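Local coordinates for G protein alpha subunit (Entamoeba histolytica, PDB 4FID) that probably works as the guanine nucleotide-binding, GTP-hydrolysing alpha subunit of a heterotrimeric G protein that relays signals from membrane receptors, at residues G228-I233 with V323-K328; R54-Q59 with A105-S110; S208-S213 with Q268-L273; S44-V49 with K127-E132. All blocks are in the same frame, centred on the assembly; numbering follows the deposited sequence.

The four contacts divide between the two halves of a G-alpha subunit. Interactions 4 and 2 both use helix 42-62 of the all-helical domain, their centres 20 Å apart, and along the chain the partners of interaction 2 fall between those of interaction 4. Interactions 3 and 1 come later, in the Ras-like domain, with centres 22 Å apart; their segments alternate in sequence, helix 209-222 being followed in the chain by strand 230-236. That strand meets helix 312-332 on one sheet face and helix 209-222 on the other. Interactions 1 and 4, centred 40 Å apart, lie on opposite sides of the chain's centre, as expected of a two-domain protein holding GDP between its domains.

Interaction 1: residues G228-I233 with V323-K328; sequences GAVKLI and VDVIMK
V325 CG1 makes the close contacts between helix 312-332 and strand 230-236, with I326 filling in beside it at longer range. The methyl stands anti to the backbone N (chi1 169°), a setting that sends this branch toward the strand, where V325 CG1 lies 4.1 Å from V230 CG1. The same V325 methyl reaches a second strand residue, with CG1 4.4 Å from L232 CD1. V230 and L232, two apart in the strand, turn toward the helix together, and Y303 of the adjacent strand 301-307 touches both of them as well as V325.

I326 comes next, and its CA lies 6.7 Å from that of V230. I326 stands off the strand more loosely, its CG2 5.0 Å from V230 CG2, and continues onto I6 of strand 6-12. The pattern is that of the Ras-like G domain, a largely parallel sheet with helices on both faces. Here the C-terminal helix, which in G-alpha proteins generally takes part in receptor coupling, lies on one face, while K231 and I233 of the strand turn to helix 209-222 on the other. On that far face K231 NZ donates to A229 O at 2.9 Å, in the carbonyl plane, and also to L226 O.

M327 points away from the strand and meets I6 and I161 instead. At K328 the helix carries on, its N bonded to D324 O at 2.8 Å.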
loop_
_atom_site.group_PDB
_atom_site.type_symbol
_atom_site.label_atom_id
_atom_site.label_comp_id
_atom_site.label_asym_id
_atom_site.label_seq_id
_atom_site.Cartn_x
_atom_site.Cartn_y
_atom_site.Cartn_z
ATOM N N GLY A 228 -3.885 9.928 -24.437
ATOM C CA GLY A 228 -3.990 11.313 -24.058
ATOM C C GLY A 228 -3.594 11.517 -22.621
ATOM O O GLY A 228 -3.121 12.599 -22.262
ATOM N N ALA A 229 -3.774 10.480 -21.801
ATOM C CA ALA A 229 -3.412 10.568 -20.383
ATOM C C ALA A 229 -1.930 10.335 -20.127
ATOM O O ALA A 229 -1.340 9.393 -20.656
ATOM C CB ALA A 229 -4.268 9.637 -19.524
ATOM N N VAL A 230 -1.337 11.215 -19.323
ATOM C CA VAL A 230 0.028 11.035 -18.826
ATOM C C VAL A 230 0.096 9.768 -17.993
ATOM O O VAL A 230 -0.791 9.496 -17.187
ATOM C CB VAL A 230 0.486 12.220 -17.934
ATOM C CG1 VAL A 230 1.992 12.205 -17.766
ATOM C CG2 VAL A 230 0.073 13.520 -18.546
ATOM N N LYS A 231 1.160 8.999 -18.170
ATOM C CA LYS A 231 1.313 7.756 -17.433
ATOM C C LYS A 231 2.428 7.867 -16.396
ATOM O O LYS A 231 3.601 8.087 -16.737
ATOM C CB LYS A 231 1.612 6.618 -18.405
ATOM C CG LYS A 231 0.742 6.605 -19.662
ATOM C CD LYS A 231 -0.728 6.372 -19.334
ATOM C CE LYS A 231 -1.458 5.887 -20.564
ATOM N NZ LYS A 231 -1.188 6.742 -21.745
ATOM N N LEU A 232 2.057 7.701 -15.134
ATOM C CA LEU A 232 2.998 7.737 -14.025
ATOM C C LEU A 232 2.986 6.391 -13.342
ATOM O O LEU A 232 1.949 5.728 -13.297
ATOM C CB LEU A 232 2.570 8.793 -12.995
ATOM C CG LEU A 232 3.051 10.232 -13.197
ATOM C CD1 LEU A 232 2.695 10.718 -14.603
ATOM C CD2 LEU A 232 2.501 11.179 -12.112
ATOM N N ILE A 233 4.117 5.990 -12.779
ATOM C CA ILE A 233 4.155 4.772 -11.990
ATOM C C ILE A 233 4.684 5.095 -10.621
ATOM O O ILE A 233 5.758 5.678 -10.504
ATOM C CB ILE A 233 5.071 3.710 -12.609
ATOM C CG1 ILE A 233 4.517 3.239 -13.936
ATOM C CG2 ILE A 233 5.187 2.498 -11.689
ATOM C CD1 ILE A 233 5.336 2.129 -14.519
ATOM N N VAL A 323 2.394 17.122 -10.193
ATOM C CA VAL A 323 1.521 18.185 -10.692
ATOM C C VAL A 323 2.210 18.932 -11.834
ATOM O O VAL A 323 1.592 19.256 -12.864
ATOM C CB VAL A 323 1.151 19.183 -9.576
ATOM C CG1 VAL A 323 0.188 20.230 -10.085
ATOM C CG2 VAL A 323 0.540 18.445 -8.382
ATOM N N ASP A 324 3.504 19.186 -11.658
ATOM C CA ASP A 324 4.258 19.864 -12.694
ATOM C C ASP A 324 4.305 19.001 -13.930
ATOM O O ASP A 324 4.030 19.484 -15.012
ATOM C CB ASP A 324 5.667 20.228 -12.223
ATOM C CG ASP A 324 5.662 21.281 -11.121
ATOM O OD1 ASP A 324 4.869 22.259 -11.198
ATOM O OD2 ASP A 324 6.462 21.120 -10.174
ATOM N N VAL A 325 4.630 17.721 -13.779
ATOM C CA VAL A 325 4.625 16.823 -14.940
ATOM C C VAL A 325 3.256 16.828 -15.654
ATOM O O VAL A 325 3.187 16.910 -16.877
ATOM C CB VAL A 325 5.063 15.370 -14.577
ATOM C CG1 VAL A 325 4.791 14.410 -15.738
ATOM C CG2 VAL A 325 6.539 15.335 -14.182
ATOM N N ILE A 326 2.172 16.757 -14.890
ATOM C CA ILE A 326 0.832 16.776 -15.468
ATOM C C ILE A 326 0.557 18.099 -16.192
ATOM O O ILE A 326 0.023 18.099 -17.311
ATOM C CB ILE A 326 -0.269 16.488 -14.391
ATOM C CG1 ILE A 326 -0.034 15.132 -13.730
ATOM C CG2 ILE A 326 -1.678 16.502 -15.000
ATOM C CD1 ILE A 326 -0.942 14.871 -12.565
HETATM N N MSE A 327 0.924 19.219 -15.558
HETATM C CA MSE A 327 0.733 20.554 -16.163
HETATM C C MSE A 327 1.570 20.751 -17.425
HETATM O O MSE A 327 1.063 21.254 -18.440
HETATM C CB MSE A 327 1.076 21.681 -15.185
HETATM C CG MSE A 327 0.430 21.563 -13.822
HETATM SE SE MSE A 327 -1.275 22.464 -13.614
HETATM C CE MSE A 327 -2.069 22.094 -15.366
ATOM N N LYS A 328 2.850 20.377 -17.353
ATOM C CA LYS A 328 3.736 20.582 -18.489
ATOM C C LYS A 328 3.159 19.813 -19.667
ATOM O O LYS A 328 2.946 20.350 -20.755
ATOM C CB LYS A 328 5.159 20.101 -18.201
ATOM C CG LYS A 328 5.939 19.788 -19.507
ATOM C CD LYS A 328 7.320 19.156 -19.285
ATOM C CE LYS A 328 8.083 18.960 -20.608
ATOM N NZ LYS A 328 7.495 17.927 -21.522
#

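Interaction 2: residues R54-Q59 with A105-S110; sequences RTLIEQ and ATYEES
L56 holds CG beside its backbone N (chi1 -79°), with CD1 the extended branch and CD2 the one turned onto the backbone of Y107, while T106 sets CG2 anti to its own N and sends that methyl back toward helix 42-62. These two opposed reaches join the long helix 42-62 to the end of helix 101-108 within the all-helical domain, the insert that distinguishes G-alpha subunits from small Ras-like GTPases.

The two L56 methyls have different targets. CD2 of L56 meets main chain, 3.7 Å from both Y107 N and Y107 CA, and is 4.0 Å from Y107 CB; CD1 comes up to the Y107 ring at an oblique angle. In the other direction T106 CG2 settles between two residues one helical turn apart, 3.7 Å from L56 O and 3.6 Å from Q59 CB. Q59 therefore contributes the root of its side chain; the chain then bends at chi2, and its amide end leads away from the contact.

Helix 119-124 adds a third wall, with F123 against L56 and K120 against Y107. The Y107 ring stands edge-to-face with W98, and its side chain lies about 9 Å from the bound GDP, which places this side of the contact toward the nucleotide cleft. E109 N bonds to T106 O at 3.1 Å and S110 N to Y107 O. The polar branch of T106 is occupied on its own helix: while CG2 faces helix 42-62, OG1 is hydrogen-bonded to the carbonyl O of G102.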
loop_
_atom_site.group_PDB
_atom_site.type_symbol
_atom_site.label_atom_id
_atom_site.label_comp_id
_atom_site.label_asym_id
_atom_site.label_seq_id
_atom_site.Cartn_x
_atom_site.Cartn_y
_atom_site.Cartn_z
ATOM N N ARG A 54 -2.543 -13.449 16.685
ATOM C CA ARG A 54 -2.839 -14.881 16.552
ATOM C C ARG A 54 -1.947 -15.475 15.471
ATOM O O ARG A 54 -1.347 -16.527 15.672
ATOM C CB ARG A 54 -4.312 -15.129 16.204
ATOM C CG ARG A 54 -5.274 -14.864 17.345
ATOM C CD ARG A 54 -6.721 -15.036 16.927
ATOM N NE ARG A 54 -7.615 -14.836 18.068
ATOM C CZ ARG A 54 -8.945 -14.741 18.000
ATOM N NH1 ARG A 54 -9.579 -14.824 16.832
ATOM N NH2 ARG A 54 -9.642 -14.551 19.113
ATOM N N THR A 55 -1.854 -14.783 14.336
ATOM C CA THR A 55 -0.996 -15.189 13.217
ATOM C C THR A 55 0.437 -15.479 13.665
ATOM O O THR A 55 0.995 -16.517 13.324
ATOM C CB THR A 55 -0.948 -14.090 12.113
ATOM O OG1 THR A 55 -2.256 -13.887 11.574
ATOM C CG2 THR A 55 0.028 -14.457 10.978
ATOM N N LEU A 56 1.039 -14.548 14.401
ATOM C CA LEU A 56 2.415 -14.722 14.875
ATOM C C LEU A 56 2.530 -15.887 15.861
ATOM O O LEU A 56 3.470 -16.682 15.776
ATOM C CB LEU A 56 2.986 -13.423 15.491
ATOM C CG LEU A 56 3.495 -12.324 14.555
ATOM C CD1 LEU A 56 3.689 -10.955 15.252
ATOM C CD2 LEU A 56 4.788 -12.762 13.906
ATOM N N ILE A 57 1.589 -15.992 16.794
ATOM C CA ILE A 57 1.582 -17.140 17.714
ATOM C C ILE A 57 1.540 -18.474 16.959
ATOM O O ILE A 57 2.361 -19.363 17.215
ATOM C CB ILE A 57 0.402 -17.098 18.706
ATOM C CG1 ILE A 57 0.452 -15.829 19.555
ATOM C CG2 ILE A 57 0.423 -18.314 19.598
ATOM C CD1 ILE A 57 -0.740 -15.655 20.509
ATOM N N GLU A 58 0.584 -18.606 16.035
ATOM C CA GLU A 58 0.491 -19.782 15.169
ATOM C C GLU A 58 1.781 -20.029 14.369
ATOM O O GLU A 58 2.327 -21.133 14.371
ATOM C CB GLU A 58 -0.714 -19.669 14.233
ATOM C CG GLU A 58 -0.706 -20.657 13.075
ATOM C CD GLU A 58 -1.822 -20.392 12.070
ATOM O OE1 GLU A 58 -1.771 -20.953 10.953
ATOM O OE2 GLU A 58 -2.748 -19.620 12.398
ATOM N N GLN A 59 2.274 -19.005 13.697
ATOM C CA GLN A 59 3.554 -19.106 12.996
ATOM C C GLN A 59 4.743 -19.456 13.913
ATOM O O GLN A 59 5.664 -20.147 13.492
ATOM C CB GLN A 59 3.848 -17.834 12.174
ATOM C CG GLN A 59 2.910 -17.620 10.981
ATOM C CD GLN A 59 2.874 -18.820 10.027
ATOM O OE1 GLN A 59 3.916 -19.377 9.653
ATOM N NE2 GLN A 59 1.668 -19.218 9.629
ATOM N N ALA A 105 11.460 -13.415 16.884
ATOM C CA ALA A 105 12.097 -14.304 15.911
ATOM C C ALA A 105 11.153 -14.693 14.754
ATOM O O ALA A 105 11.573 -14.818 13.592
ATOM C CB ALA A 105 12.623 -15.561 16.614
ATOM N N THR A 106 9.882 -14.897 15.089
ATOM C CA THR A 106 8.880 -15.291 14.118
ATOM C C THR A 106 8.534 -14.108 13.220
ATOM O O THR A 106 8.296 -14.271 12.014
ATOM C CB THR A 106 7.609 -15.782 14.827
ATOM O OG1 THR A 106 7.914 -16.950 15.604
ATOM C CG2 THR A 106 6.505 -16.096 13.823
ATOM N N TYR A 107 8.522 -12.914 13.809
ATOM C CA TYR A 107 8.233 -11.703 13.051
ATOM C C TYR A 107 9.304 -11.465 11.990
ATOM O O TYR A 107 8.992 -11.062 10.878
ATOM C CB TYR A 107 8.103 -10.490 13.977
ATOM C CG TYR A 107 7.957 -9.170 13.250
ATOM C CD1 TYR A 107 6.716 -8.729 12.806
ATOM C CD2 TYR A 107 9.064 -8.355 13.019
ATOM C CE1 TYR A 107 6.583 -7.522 12.141
ATOM C CE2 TYR A 107 8.942 -7.148 12.367
ATOM C CZ TYR A 107 7.702 -6.734 11.928
ATOM O OH TYR A 107 7.577 -5.530 11.274
ATOM N N GLU A 108 10.562 -11.733 12.341
ATOM C CA GLU A 108 11.678 -11.590 11.405
ATOM C C GLU A 108 11.629 -12.591 10.244
ATOM O O GLU A 108 12.265 -12.381 9.216
ATOM C CB GLU A 108 13.017 -11.691 12.138
ATOM C CG GLU A 108 13.197 -10.649 13.230
ATOM C CD GLU A 108 12.895 -9.233 12.752
ATOM O OE1 GLU A 108 12.586 -8.355 13.596
ATOM O OE2 GLU A 108 12.961 -8.993 11.527
ATOM N N GLU A 109 10.877 -13.676 10.399
ATOM C CA GLU A 109 10.701 -14.613 9.287
ATOM C C GLU A 109 9.407 -14.308 8.522
ATOM O O GLU A 109 8.874 -15.151 7.814
ATOM C CB GLU A 109 10.758 -16.069 9.766
ATOM C CG GLU A 109 12.094 -16.456 10.406
ATOM C CD GLU A 109 12.249 -17.960 10.630
ATOM O OE1 GLU A 109 13.339 -18.392 11.066
ATOM O OE2 GLU A 109 11.288 -18.715 10.369
ATOM N N SER A 110 8.927 -13.082 8.677
ATOM C CA SER A 110 7.728 -12.588 8.023
ATOM C C SER A 110 7.623 -12.980 6.544
ATOM O O SER A 110 6.520 -13.053 5.984
ATOM C CB SER A 110 7.720 -11.074 8.130
ATOM O OG SER A 110 6.417 -10.570 7.995
#

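Interaction 3: residues S208-S213 with Q268-L273; sequences SRLTES and QYIQQL
L210 and I270 make the buried half of this contact between helices 209-222 and 263-275. The L210 side chain leaves its helix with CG anti to the backbone N (chi1 179°), which projects both methyls at the other helix. L210 CD1 lies 4.1 Å from I270 CG2, and the two side chains pass at a slant. The second methyl serves the looser half: L210 CD2 is 4.4 Å from CD1 of L273, a residue partly open to solvent that also touches F254. On the same helix Q268 and Q272 are exposed. Even the better-packed half is modest, since the two CA atoms of L210 and I270 are 9.0 Å apart and the gap is bridged by side-chain ends.

L210 sits in the first turn of its helix, which S208 caps: T211 N donates to the N-cap oxygen S208 OG at 3.2 Å with an almost straight N-H...O angle of 178°. F274, next after L273, packs on both L210 and S213. The S213 hydroxyl is hydrogen-bonded to E196 and S13. Further on, helix 209-222 lies against the central sheet at strand 230-236.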
loop_
_atom_site.group_PDB
_atom_site.type_symbol
_atom_site.label_atom_id
_atom_site.label_comp_id
_atom_site.label_asym_id
_atom_site.label_seq_id
_atom_site.Cartn_x
_atom_site.Cartn_y
_atom_site.Cartn_z
ATOM N N SER A 208 2.873 -15.418 -10.528
ATOM C CA SER A 208 3.379 -14.576 -9.460
ATOM C C SER A 208 2.639 -13.247 -9.417
ATOM O O SER A 208 1.962 -12.880 -10.380
ATOM C CB SER A 208 4.885 -14.348 -9.628
ATOM O OG SER A 208 5.154 -13.290 -10.521
ATOM N N ARG A 209 2.748 -12.549 -8.287
ATOM C CA ARG A 209 2.195 -11.212 -8.147
ATOM C C ARG A 209 2.838 -10.236 -9.121
ATOM O O ARG A 209 2.177 -9.348 -9.661
ATOM C CB ARG A 209 2.364 -10.707 -6.708
ATOM C CG ARG A 209 1.499 -11.433 -5.715
ATOM C CD ARG A 209 1.365 -10.682 -4.413
ATOM N NE ARG A 209 0.296 -11.264 -3.598
ATOM C CZ ARG A 209 -0.988 -10.935 -3.724
ATOM N NH1 ARG A 209 -1.354 -10.019 -4.618
ATOM N NH2 ARG A 209 -1.906 -11.514 -2.960
ATOM N N LEU A 210 4.129 -10.418 -9.355
ATOM C CA LEU A 210 4.910 -9.488 -10.161
ATOM C C LEU A 210 4.441 -9.486 -11.619
ATOM O O LEU A 210 4.181 -8.426 -12.196
ATOM C CB LEU A 210 6.399 -9.815 -10.039
ATOM C CG LEU A 210 7.403 -8.972 -10.820
ATOM C CD1 LEU A 210 7.322 -7.483 -10.472
ATOM C CD2 LEU A 210 8.804 -9.504 -10.616
ATOM N N THR A 211 4.316 -10.674 -12.198
ATOM C CA THR A 211 3.838 -10.819 -13.569
ATOM C C THR A 211 2.369 -10.406 -13.740
ATOM O O THR A 211 1.969 -9.873 -14.781
ATOM C CB THR A 211 4.050 -12.269 -14.096
ATOM O OG1 THR A 211 3.394 -13.210 -13.231
ATOM C CG2 THR A 211 5.529 -12.592 -14.169
ATOM N N GLU A 212 1.560 -10.656 -12.723
ATOM C CA GLU A 212 0.206 -10.130 -12.726
ATOM C C GLU A 212 0.178 -8.575 -12.728
ATOM O O GLU A 212 -0.586 -7.986 -13.481
ATOM C CB GLU A 212 -0.597 -10.696 -11.564
ATOM C CG GLU A 212 -2.067 -10.335 -11.623
ATOM C CD GLU A 212 -2.714 -10.288 -10.250
ATOM O OE1 GLU A 212 -3.943 -10.056 -10.187
ATOM O OE2 GLU A 212 -1.997 -10.476 -9.237
ATOM N N SER A 213 1.002 -7.907 -11.912
ATOM C CA SER A 213 1.034 -6.443 -11.960
ATOM C C SER A 213 1.499 -5.938 -13.307
ATOM O O SER A 213 0.947 -4.970 -13.835
ATOM C CB SER A 213 1.948 -5.839 -10.901
ATOM O OG SER A 213 1.630 -6.353 -9.640
ATOM N N GLN A 268 15.169 -0.175 -9.702
ATOM C CA GLN A 268 15.309 0.120 -11.136
ATOM C C GLN A 268 15.138 -1.133 -12.000
ATOM O O GLN A 268 14.506 -1.112 -13.064
ATOM C CB GLN A 268 16.671 0.746 -11.407
ATOM C CG GLN A 268 17.057 0.831 -12.865
ATOM C CD GLN A 268 18.371 1.599 -13.068
ATOM O OE1 GLN A 268 19.463 1.132 -12.697
ATOM N NE2 GLN A 268 18.264 2.784 -13.658
ATOM N N TYR A 269 15.702 -2.229 -11.519
ATOM C CA TYR A 269 15.596 -3.500 -12.198
ATOM C C TYR A 269 14.121 -3.915 -12.322
ATOM O O TYR A 269 13.649 -4.288 -13.381
ATOM C CB TYR A 269 16.403 -4.521 -11.414
ATOM C CG TYR A 269 16.545 -5.863 -12.088
ATOM C CD1 TYR A 269 15.585 -6.858 -11.888
ATOM C CD2 TYR A 269 17.644 -6.149 -12.908
ATOM C CE1 TYR A 269 15.707 -8.084 -12.477
ATOM C CE2 TYR A 269 17.780 -7.380 -13.499
ATOM C CZ TYR A 269 16.806 -8.346 -13.281
ATOM O OH TYR A 269 16.900 -9.588 -13.858
ATOM N N ILE A 270 13.390 -3.825 -11.230
ATOM C CA ILE A 270 11.966 -4.077 -11.273
ATOM C C ILE A 270 11.254 -3.048 -12.162
ATOM O O ILE A 270 10.414 -3.400 -12.997
ATOM C CB ILE A 270 11.378 -4.142 -9.854
ATOM C CG1 ILE A 270 12.023 -5.301 -9.092
ATOM C CG2 ILE A 270 9.872 -4.309 -9.906
ATOM C CD1 ILE A 270 11.703 -5.322 -7.644
ATOM N N GLN A 271 11.605 -1.778 -12.014
ATOM C CA GLN A 271 10.973 -0.762 -12.833
ATOM C C GLN A 271 11.153 -1.062 -14.332
ATOM O O GLN A 271 10.223 -0.939 -15.126
ATOM C CB GLN A 271 11.524 0.611 -12.479
ATOM C CG GLN A 271 11.038 1.735 -13.370
ATOM C CD GLN A 271 12.097 2.169 -14.356
ATOM O OE1 GLN A 271 12.963 2.986 -14.027
ATOM N NE2 GLN A 271 12.050 1.618 -15.571
ATOM N N GLN A 272 12.360 -1.455 -14.718
ATOM C CA GLN A 272 12.632 -1.721 -16.117
ATOM C C GLN A 272 11.877 -2.938 -16.631
ATOM O O GLN A 272 11.623 -3.027 -17.826
ATOM C CB GLN A 272 14.133 -1.843 -16.370
ATOM C CG GLN A 272 14.852 -0.530 -16.223
ATOM C CD GLN A 272 16.352 -0.685 -16.076
ATOM O OE1 GLN A 272 16.852 -1.798 -15.931
ATOM N NE2 GLN A 272 17.073 0.420 -16.139
ATOM N N LEU A 273 11.496 -3.859 -15.739
ATOM C CA LEU A 273 10.636 -4.990 -16.149
ATOM C C LEU A 273 9.224 -4.566 -16.530
ATOM O O LEU A 273 8.609 -5.202 -17.358
ATOM C CB LEU A 273 10.548 -6.064 -15.069
ATOM C CG LEU A 273 11.842 -6.789 -14.706
ATOM C CD1 LEU A 273 11.583 -7.765 -13.576
ATOM C CD2 LEU A 273 12.420 -7.491 -15.916
#

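Interaction 4: residues S44-V49 with K127-E132; sequences SICSNV and KRIAME
The all-helical domain of the G-alpha fold supplies both sides of this contact: the early turns of its long helix 42-62 and the short, single-turn helix 126-129. One residue, I129, carries the second side, and three residues of the long helix, I45, C46 and V49, gather round it. With CG2 anti to its backbone N, I129 directs that methyl into the group. I129 CG2 lies 3.8 Å from C46 SG, 4.0 Å from V49 CG2 and 4.1 Å from I45 CG2.

The three approaches differ. I45 crosses I129 at about a right angle, whereas V49 and I129 meet tip to tip, and V49 CG2 is also 4.1 Å from the far methyl CD1 of I129. C46 comes in through sulfur, its SG beside its own backbone N (chi1 -68°), and lies 4.0 Å from I129 O as well. Spaced i, i+1 and i+4, the three residues form one stripe along the helix, and L122 of helix 119-124 extends the apolar cluster by packing on both I45 and I129.

This end of helix 42-62 lies near the nucleotide. The I45 side chain is about 8 Å from those of H143 and R145, both GDP-binding residues, and touches N144 between them. One turn on, N48 ND2 is hydrogen-bonded to N144 OD1. R128, just before I129, forms a salt bridge from NH1 to D140 OD2, while its NH2 bonds to N125 OD1.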
loop_
_atom_site.group_PDB
_atom_site.type_symbol
_atom_site.label_atom_id
_atom_site.label_comp_id
_atom_site.label_asym_id
_atom_site.label_seq_id
_atom_site.Cartn_x
_atom_site.Cartn_y
_atom_site.Cartn_z
ATOM N N SER A 44 -12.512 -2.905 12.701
ATOM C CA SER A 44 -11.556 -3.643 11.906
ATOM C C SER A 44 -10.162 -3.411 12.465
ATOM O O SER A 44 -9.339 -4.328 12.487
ATOM C CB SER A 44 -11.639 -3.281 10.424
ATOM O OG SER A 44 -10.933 -2.097 10.164
ATOM N N ILE A 45 -9.895 -2.203 12.945
ATOM C CA ILE A 45 -8.604 -1.944 13.574
ATOM C C ILE A 45 -8.449 -2.775 14.845
ATOM O O ILE A 45 -7.423 -3.439 15.050
ATOM C CB ILE A 45 -8.405 -0.469 13.896
ATOM C CG1 ILE A 45 -8.293 0.330 12.593
ATOM C CG2 ILE A 45 -7.164 -0.290 14.778
ATOM C CD1 ILE A 45 -8.350 1.829 12.808
ATOM N N CYS A 46 -9.478 -2.769 15.681
ATOM C CA CYS A 46 -9.426 -3.566 16.897
ATOM C C CYS A 46 -9.300 -5.063 16.587
ATOM O O CYS A 46 -8.543 -5.778 17.234
ATOM C CB CYS A 46 -10.616 -3.254 17.814
ATOM S SG CYS A 46 -10.533 -1.569 18.522
ATOM N N SER A 47 -10.022 -5.520 15.576
ATOM C CA SER A 47 -9.928 -6.899 15.117
ATOM C C SER A 47 -8.519 -7.272 14.602
ATOM O O SER A 47 -7.966 -8.326 14.963
ATOM C CB SER A 47 -10.975 -7.144 14.026
ATOM O OG SER A 47 -10.940 -8.485 13.589
ATOM N N ASN A 48 -7.960 -6.419 13.745
ATOM C CA ASN A 48 -6.604 -6.617 13.227
ATOM C C ASN A 48 -5.535 -6.754 14.326
ATOM O O ASN A 48 -4.539 -7.452 14.134
ATOM C CB ASN A 48 -6.203 -5.468 12.301
ATOM C CG ASN A 48 -6.960 -5.468 11.009
ATOM O OD1 ASN A 48 -7.657 -6.434 10.698
ATOM N ND2 ASN A 48 -6.834 -4.392 10.238
ATOM N N VAL A 49 -5.725 -6.068 15.454
ATOM C CA VAL A 49 -4.768 -6.163 16.547
ATOM C C VAL A 49 -4.662 -7.619 16.962
ATOM O O VAL A 49 -3.560 -8.168 17.064
ATOM C CB VAL A 49 -5.136 -5.262 17.785
ATOM C CG1 VAL A 49 -4.277 -5.621 18.996
ATOM C CG2 VAL A 49 -4.995 -3.773 17.461
ATOM N N LYS A 127 -1.843 0.228 23.522
ATOM C CA LYS A 127 -2.308 0.949 24.707
ATOM C C LYS A 127 -3.394 1.954 24.338
ATOM O O LYS A 127 -4.353 2.129 25.073
ATOM C CB LYS A 127 -1.159 1.676 25.401
ATOM C CG LYS A 127 -0.123 0.787 26.080
ATOM C CD LYS A 127 1.086 1.627 26.512
ATOM C CE LYS A 127 2.128 0.822 27.289
ATOM N NZ LYS A 127 3.371 1.619 27.558
ATOM N N ARG A 128 -3.242 2.608 23.192
ATOM C CA ARG A 128 -4.200 3.619 22.765
ATOM C C ARG A 128 -5.411 3.051 22.015
ATOM O O ARG A 128 -6.482 3.650 22.032
ATOM C CB ARG A 128 -3.505 4.691 21.930
ATOM C CG ARG A 128 -4.431 5.805 21.435
ATOM C CD ARG A 128 -3.673 6.798 20.540
ATOM N NE ARG A 128 -2.949 6.092 19.488
ATOM C CZ ARG A 128 -3.390 5.906 18.248
ATOM N NH1 ARG A 128 -4.546 6.410 17.859
ATOM N NH2 ARG A 128 -2.650 5.224 17.391
ATOM N N ILE A 129 -5.243 1.904 21.358
ATOM C CA ILE A 129 -6.330 1.295 20.583
ATOM C C ILE A 129 -7.287 0.543 21.502
ATOM O O ILE A 129 -8.489 0.451 21.235
ATOM C CB ILE A 129 -5.790 0.314 19.500
ATOM C CG1 ILE A 129 -5.046 1.063 18.397
ATOM C CG2 ILE A 129 -6.915 -0.522 18.886
ATOM C CD1 ILE A 129 -4.083 0.172 17.645
ATOM N N ALA A 130 -6.735 0.014 22.590
ATOM C CA ALA A 130 -7.490 -0.822 23.508
ATOM C C ALA A 130 -8.234 -0.026 24.569
ATOM O O ALA A 130 -8.842 -0.613 25.452
ATOM C CB ALA A 130 -6.580 -1.832 24.158
HETATM N N MSE A 131 -8.175 1.301 24.485
HETATM C CA MSE A 131 -8.941 2.160 25.382
HETATM C C MSE A 131 -10.427 2.074 25.076
HETATM O O MSE A 131 -10.828 1.812 23.943
HETATM C CB MSE A 131 -8.487 3.619 25.278
HETATM C CG MSE A 131 -7.248 3.971 26.086
HETATM SE SE MSE A 131 -6.885 5.884 26.009
HETATM C CE MSE A 131 -7.238 6.188 24.109
ATOM N N GLU A 132 -11.247 2.313 26.091
ATOM C CA GLU A 132 -12.684 2.153 25.931
ATOM C C GLU A 132 -13.295 3.224 25.023
ATOM O O GLU A 132 -14.219 2.944 24.265
ATOM C CB GLU A 132 -13.398 2.080 27.294
ATOM C CG GLU A 132 -13.307 3.335 28.146
ATOM C CD GLU A 132 -14.363 3.371 29.246
ATOM O OE1 GLU A 132 -15.275 2.511 29.215
ATOM O OE2 GLU A 132 -14.280 4.253 30.137
#